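Local coordinates for bifunctional purine biosynthetic protein ADE5,7 (Cryptococcus neoformans var. grubii serotype A, PDB 7LVO), which catalyses, through this N-terminal GAR synthetase half, the ATP-dependent ligation of phosphoribosylamine with glycine, the second step of de novo purine biosynthesis, at residues A[276-281]-A[378-383]; A[408-413]-A[430-435]. One frame throughout, in Å; residues are numbered along the deposited sequence.

In the fold
Both contacts lie in one antiparallel sheet of five strands, whose order is 259-263, 277-280, 377-384, 427-435, 407-411. Contact 1 pairs the second strand with the central one, and contact 2 pairs the fourth with the outermost strand 407-411. Their centres are about 8 Å apart, joined by backbone pairing of strand 377-384 with strand 427-435; Val381 O lies 2.8 Å from Val431 N. Along the chain contact 1 closes before contact 2 opens. Segment 276-281 belongs to the ATP-grasp part of the enzyme and segments 378-383, 408-413 and 430-435 to its C domain, so the sheet runs on from one to the other. Helices 340-344 and 438-449 pack against both contacts.

Contact 1. Residues A[276-281]-A[378-383]; sequences MGAYAP and AVSVVL
Met276 crosses Val382 at about a right angle, bringing its methyl CE within 4.1 Å of Val382 CG1. Bends at chi2 and chi3, both -60°, fold the thioether back to reach it. The other branch of Val382, CG2, sits 3.5 Å from Met276 O. That carbonyl also accepts Val382 N from above its plane, and a water donates to both Met276 O and Val382 O, bridging the strand end.

Beyond it the strands run antiparallel (axes at 179°), and the side chains alternate between two faces. Ala278 and Ser380 form a hydrogen-bonded pair. Ser380 OG, placed between its backbone N and carbonyl carbon (chi1 61°), meets Ala278 N at 3.2 Å in a weak bond; Ser380 O takes the same N-H in its carbonyl plane at 3.0 Å. On the face of Val379 and Tyr279, Val379 CG2 touches Tyr279 CB at 4.0 Å, while the phenol leads away. Gly277, in a non-hydrogen-bonded pair with Val381, brings its CA to 3.0 Å from Ser380 O.

Backbone pairing thus joins the ATP-grasp segment 276-281 to segment 378-383 of the C domain, with Ala278, Ala280, Ala378 and Ser380 under helix 340-344. The side-chain polar ties lead outward, from Ser380 OG to Pro339 O and from Tyr279 OH to Gln259 OE1.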
loop_
_atom_site.group_PDB
_atom_site.type_symbol
_atom_site.label_atom_id
_atom_site.label_comp_id
_atom_site.label_asym_id
_atom_site.label_seq_id
_atom_site.Cartn_x
_atom_site.Cartn_y
_atom_site.Cartn_z
ATOM N N MET A 276 4.330 5.336 -9.486
ATOM C CA MET A 276 5.617 5.852 -9.937
ATOM C C MET A 276 6.158 6.963 -9.048
ATOM O O MET A 276 7.247 7.472 -9.309
ATOM C CB MET A 276 5.509 6.361 -11.377
ATOM C CG MET A 276 5.304 5.264 -12.421
ATOM S SD MET A 276 6.651 4.067 -12.451
ATOM C CE MET A 276 8.055 5.117 -12.839
ATOM N N GLY A 277 5.432 7.350 -8.008
ATOM C CA GLY A 277 5.905 8.384 -7.111
ATOM C C GLY A 277 4.799 8.976 -6.265
ATOM O O GLY A 277 3.635 8.971 -6.668
ATOM N N ALA A 278 5.148 9.492 -5.088
ATOM C CA ALA A 278 4.155 10.045 -4.178
ATOM C C ALA A 278 4.765 11.200 -3.395
ATOM O O ALA A 278 5.985 11.382 -3.349
ATOM C CB ALA A 278 3.622 8.972 -3.218
ATOM N N TYR A 279 3.892 11.988 -2.782
ATOM C CA TYR A 279 4.312 13.129 -1.984
ATOM C C TYR A 279 3.278 13.356 -0.889
ATOM O O TYR A 279 2.112 12.965 -1.016
ATOM C CB TYR A 279 4.487 14.393 -2.839
ATOM C CG TYR A 279 3.278 14.745 -3.679
ATOM C CD1 TYR A 279 3.074 14.156 -4.915
ATOM C CD2 TYR A 279 2.338 15.663 -3.227
ATOM C CE1 TYR A 279 1.973 14.469 -5.688
ATOM C CE2 TYR A 279 1.228 15.982 -3.992
ATOM C CZ TYR A 279 1.055 15.382 -5.222
ATOM O OH TYR A 279 -0.045 15.687 -5.992
ATOM N N ALA A 280 3.724 13.996 0.195
ATOM C CA ALA A 280 2.861 14.262 1.341
ATOM C C ALA A 280 3.513 15.335 2.190
ATOM O O ALA A 280 4.744 15.428 2.216
ATOM C CB ALA A 280 2.634 12.984 2.172
ATOM N N PRO A 281 2.721 16.169 2.889
ATOM C CA PRO A 281 1.254 16.211 2.831
ATOM C C PRO A 281 0.752 16.764 1.499
ATOM O O PRO A 281 1.304 17.724 0.998
ATOM C CB PRO A 281 0.868 17.152 3.986
ATOM C CG PRO A 281 2.079 17.242 4.846
ATOM C CD PRO A 281 3.256 17.061 3.932
ATOM N N ALA A 378 7.495 15.464 1.924
ATOM C CA ALA A 378 8.308 14.315 1.542
ATOM C C ALA A 378 7.862 13.839 0.168
ATOM O O ALA A 378 6.677 13.911 -0.178
ATOM C CB ALA A 378 8.187 13.172 2.568
ATOM N N VAL A 379 8.822 13.339 -0.610
ATOM C CA VAL A 379 8.577 12.913 -1.979
ATOM C C VAL A 379 9.326 11.614 -2.239
ATOM O O VAL A 379 10.419 11.393 -1.716
ATOM C CB VAL A 379 9.018 13.986 -3.002
ATOM C CG1 VAL A 379 8.718 13.522 -4.421
ATOM C CG2 VAL A 379 8.348 15.321 -2.708
ATOM N N SER A 380 8.727 10.753 -3.061
ATOM C CA SER A 380 9.353 9.516 -3.507
ATOM C C SER A 380 9.213 9.428 -5.017
ATOM O O SER A 380 8.112 9.598 -5.546
ATOM C CB SER A 380 8.720 8.288 -2.844
ATOM O OG SER A 380 7.342 8.171 -3.163
ATOM N N VAL A 381 10.320 9.159 -5.705
ATOM C CA VAL A 381 10.345 9.084 -7.164
ATOM C C VAL A 381 10.877 7.711 -7.555
ATOM O O VAL A 381 11.994 7.341 -7.176
ATOM C CB VAL A 381 11.201 10.196 -7.780
ATOM C CG1 VAL A 381 11.251 10.030 -9.300
ATOM C CG2 VAL A 381 10.650 11.568 -7.411
ATOM N N VAL A 382 10.086 6.969 -8.323
ATOM C CA VAL A 382 10.377 5.579 -8.643
ATOM C C VAL A 382 11.211 5.509 -9.915
ATOM O O VAL A 382 10.939 6.204 -10.902
ATOM C CB VAL A 382 9.071 4.769 -8.793
ATOM C CG1 VAL A 382 9.369 3.375 -9.336
ATOM C CG2 VAL A 382 8.336 4.678 -7.460
ATOM N N LEU A 383 12.234 4.662 -9.885
ATOM C CA LEU A 383 12.987 4.271 -11.068
ATOM C C LEU A 383 12.563 2.860 -11.458
ATOM O O LEU A 383 12.651 1.934 -10.643
ATOM C CB LEU A 383 14.486 4.334 -10.805
ATOM C CG LEU A 383 15.209 5.583 -11.312
ATOM C CD1 LEU A 383 14.627 6.846 -10.714
ATOM C CD2 LEU A 383 16.700 5.488 -11.004
HETATM O O HOH W 1 8.949 8.071 -11.512
#

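Contact 2. Residues A[408-413]-A[430-435]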
loop_
_atom_site.group_PDB
_atom_site.type_symbol
_atom_site.label_atom_id
_atom_site.label_comp_id
_atom_site.label_asym_id
_atom_site.label_seq_id
_atom_site.Cartn_x
_atom_site.Cartn_y
_atom_site.Cartn_z
ATOM N N GLU A 408 17.237 9.473 0.694
ATOM C CA GLU A 408 17.168 8.072 1.092
ATOM C C GLU A 408 16.714 7.252 -0.107
ATOM O O GLU A 408 15.702 7.579 -0.741
ATOM C CB GLU A 408 16.207 7.867 2.268
ATOM C CG GLU A 408 16.667 8.529 3.563
ATOM C CD GLU A 408 17.976 7.953 4.075
ATOM O OE1 GLU A 408 18.328 6.826 3.676
ATOM O OE2 GLU A 408 18.655 8.637 4.873
ATOM N N VAL A 409 17.457 6.193 -0.413
ATOM C CA VAL A 409 17.165 5.314 -1.537
ATOM C C VAL A 409 16.595 4.022 -0.969
ATOM O O VAL A 409 17.294 3.270 -0.277
ATOM C CB VAL A 409 18.408 5.045 -2.392
ATOM C CG1 VAL A 409 18.060 4.123 -3.561
ATOM C CG2 VAL A 409 19.018 6.346 -2.872
ATOM N N PHE A 410 15.337 3.742 -1.282
ATOM C CA PHE A 410 14.668 2.512 -0.868
ATOM C C PHE A 410 14.523 1.611 -2.084
ATOM O O PHE A 410 13.942 2.019 -3.097
ATOM C CB PHE A 410 13.302 2.812 -0.235
ATOM C CG PHE A 410 13.385 3.693 0.979
ATOM C CD1 PHE A 410 14.125 3.300 2.087
ATOM C CD2 PHE A 410 12.724 4.918 1.019
ATOM C CE1 PHE A 410 14.203 4.107 3.211
ATOM C CE2 PHE A 410 12.794 5.724 2.138
ATOM C CZ PHE A 410 13.531 5.321 3.236
ATOM N N HIS A 411 15.044 0.390 -1.979
ATOM C CA HIS A 411 15.031 -0.545 -3.097
ATOM C C HIS A 411 13.705 -1.303 -3.161
ATOM O O HIS A 411 13.125 -1.668 -2.133
ATOM C CB HIS A 411 16.185 -1.545 -2.974
ATOM C CG HIS A 411 17.546 -0.927 -3.021
ATOM N ND1 HIS A 411 18.645 -1.599 -3.514
ATOM C CD2 HIS A 411 17.992 0.295 -2.640
ATOM C CE1 HIS A 411 19.707 -0.815 -3.433
ATOM N NE2 HIS A 411 19.337 0.338 -2.908
ATOM N N ALA A 412 13.236 -1.552 -4.375
ATOM C CA ALA A 412 12.078 -2.412 -4.603
ATOM C C ALA A 412 12.564 -3.658 -5.369
ATOM O O ALA A 412 13.010 -4.609 -4.752
ATOM C CB ALA A 412 10.976 -1.658 -5.337
ATOM N N GLY A 413 12.541 -3.592 -6.702
ATOM C CA GLY A 413 12.993 -4.734 -7.484
ATOM C C GLY A 413 14.492 -4.771 -7.712
ATOM O O GLY A 413 14.965 -4.479 -8.814
ATOM N N ALA A 430 13.255 3.654 -5.305
ATOM C CA ALA A 430 12.644 4.966 -5.149
ATOM C C ALA A 430 13.650 5.895 -4.487
ATOM O O ALA A 430 14.240 5.545 -3.461
ATOM C CB ALA A 430 11.361 4.882 -4.316
ATOM N N VAL A 431 13.855 7.062 -5.083
ATOM C CA VAL A 431 14.721 8.099 -4.530
ATOM C C VAL A 431 13.824 9.084 -3.792
ATOM O O VAL A 431 12.933 9.689 -4.396
ATOM C CB VAL A 431 15.538 8.797 -5.625
ATOM C CG1 VAL A 431 16.524 9.781 -5.003
ATOM C CG2 VAL A 431 16.272 7.772 -6.471
ATOM N N CYS A 432 14.045 9.235 -2.493
ATOM C CA CYS A 432 13.116 9.942 -1.623
ATOM C C CYS A 432 13.849 11.001 -0.817
ATOM O O CYS A 432 15.053 10.896 -0.569
ATOM C CB CYS A 432 12.415 8.962 -0.678
ATOM S SG CYS A 432 11.821 7.446 -1.484
ATOM N N ALA A 433 13.102 12.026 -0.406
ATOM C CA ALA A 433 13.672 13.121 0.363
ATOM C C ALA A 433 12.554 13.910 1.032
ATOM O O ALA A 433 11.406 13.916 0.575
ATOM C CB ALA A 433 14.522 14.041 -0.523
ATOM N N SER A 434 12.911 14.582 2.125
ATOM C CA SER A 434 12.026 15.513 2.805
ATOM C C SER A 434 12.715 16.867 2.913
ATOM O O SER A 434 13.944 16.969 2.852
ATOM C CB SER A 434 11.637 15.009 4.199
ATOM O OG SER A 434 12.766 14.933 5.050
ATOM N N ALA A 435 11.914 17.914 3.068
ATOM C CA ALA A 435 12.434 19.274 3.123
ATOM C C ALA A 435 11.314 20.199 3.585
ATOM O O ALA A 435 10.139 19.817 3.547
ATOM C CB ALA A 435 12.973 19.725 1.754
#
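Phe410 presents the CD2 edge of its ring to the sulfur of Cys432, with CD2 to SG at 3.7 Å. SG lies 4.9 Å from the ring centroid and 74° off the ring normal, which makes this a sulfur-aromatic contact at the ring edge, with SG near the ring plane. Both residues send their side chains to the same face of the sheet. On Cys432 the sulfur is anti to the carbonyl carbon (chi1 -45°), and this rotation turns it toward the ring; on Phe410, CG takes the corresponding position.

Ala430 is the direct cross-strand neighbour of Phe410 in a hydrogen-bonded pair, but the ring swings away from it, to the Cys432 side, and meets that residue on the diagonal. The small methyl of Ala430 approaches Phe410 O at 4.0 Å. Two backbone bonds fix this pair, Phe410 N to Ala430 O at 3.0 Å and Ala430 N to Phe410 O at 2.8 Å. A second such pair, Glu408 with Cys432, is closed by Glu408 N to Cys432 O and by the return bond from Cys432 N to Glu408 O, both at 2.9 Å. Cys432 CB also packs against Glu408 O, while the carboxylate of Glu408 leads away.

Between them, Val409 and Val431 form a non-hydrogen-bonded pair on the other face, where both touch Ile452. Here Val409 CA approaches Ala430 O at 3.5 Å in a CA-H...O contact.

The Phe410 ring makes further edge-to-face contacts with His50 and Phe54, and Leu346 and Gln342 touch both it and Cys432. An aromatic edge carries a slight positive charge, so the sulfur probably meets it favourably. That contact joins the two strands, whereas the ring and the His411 N bond to His50 ND1 join the edge strand to helix 47-56.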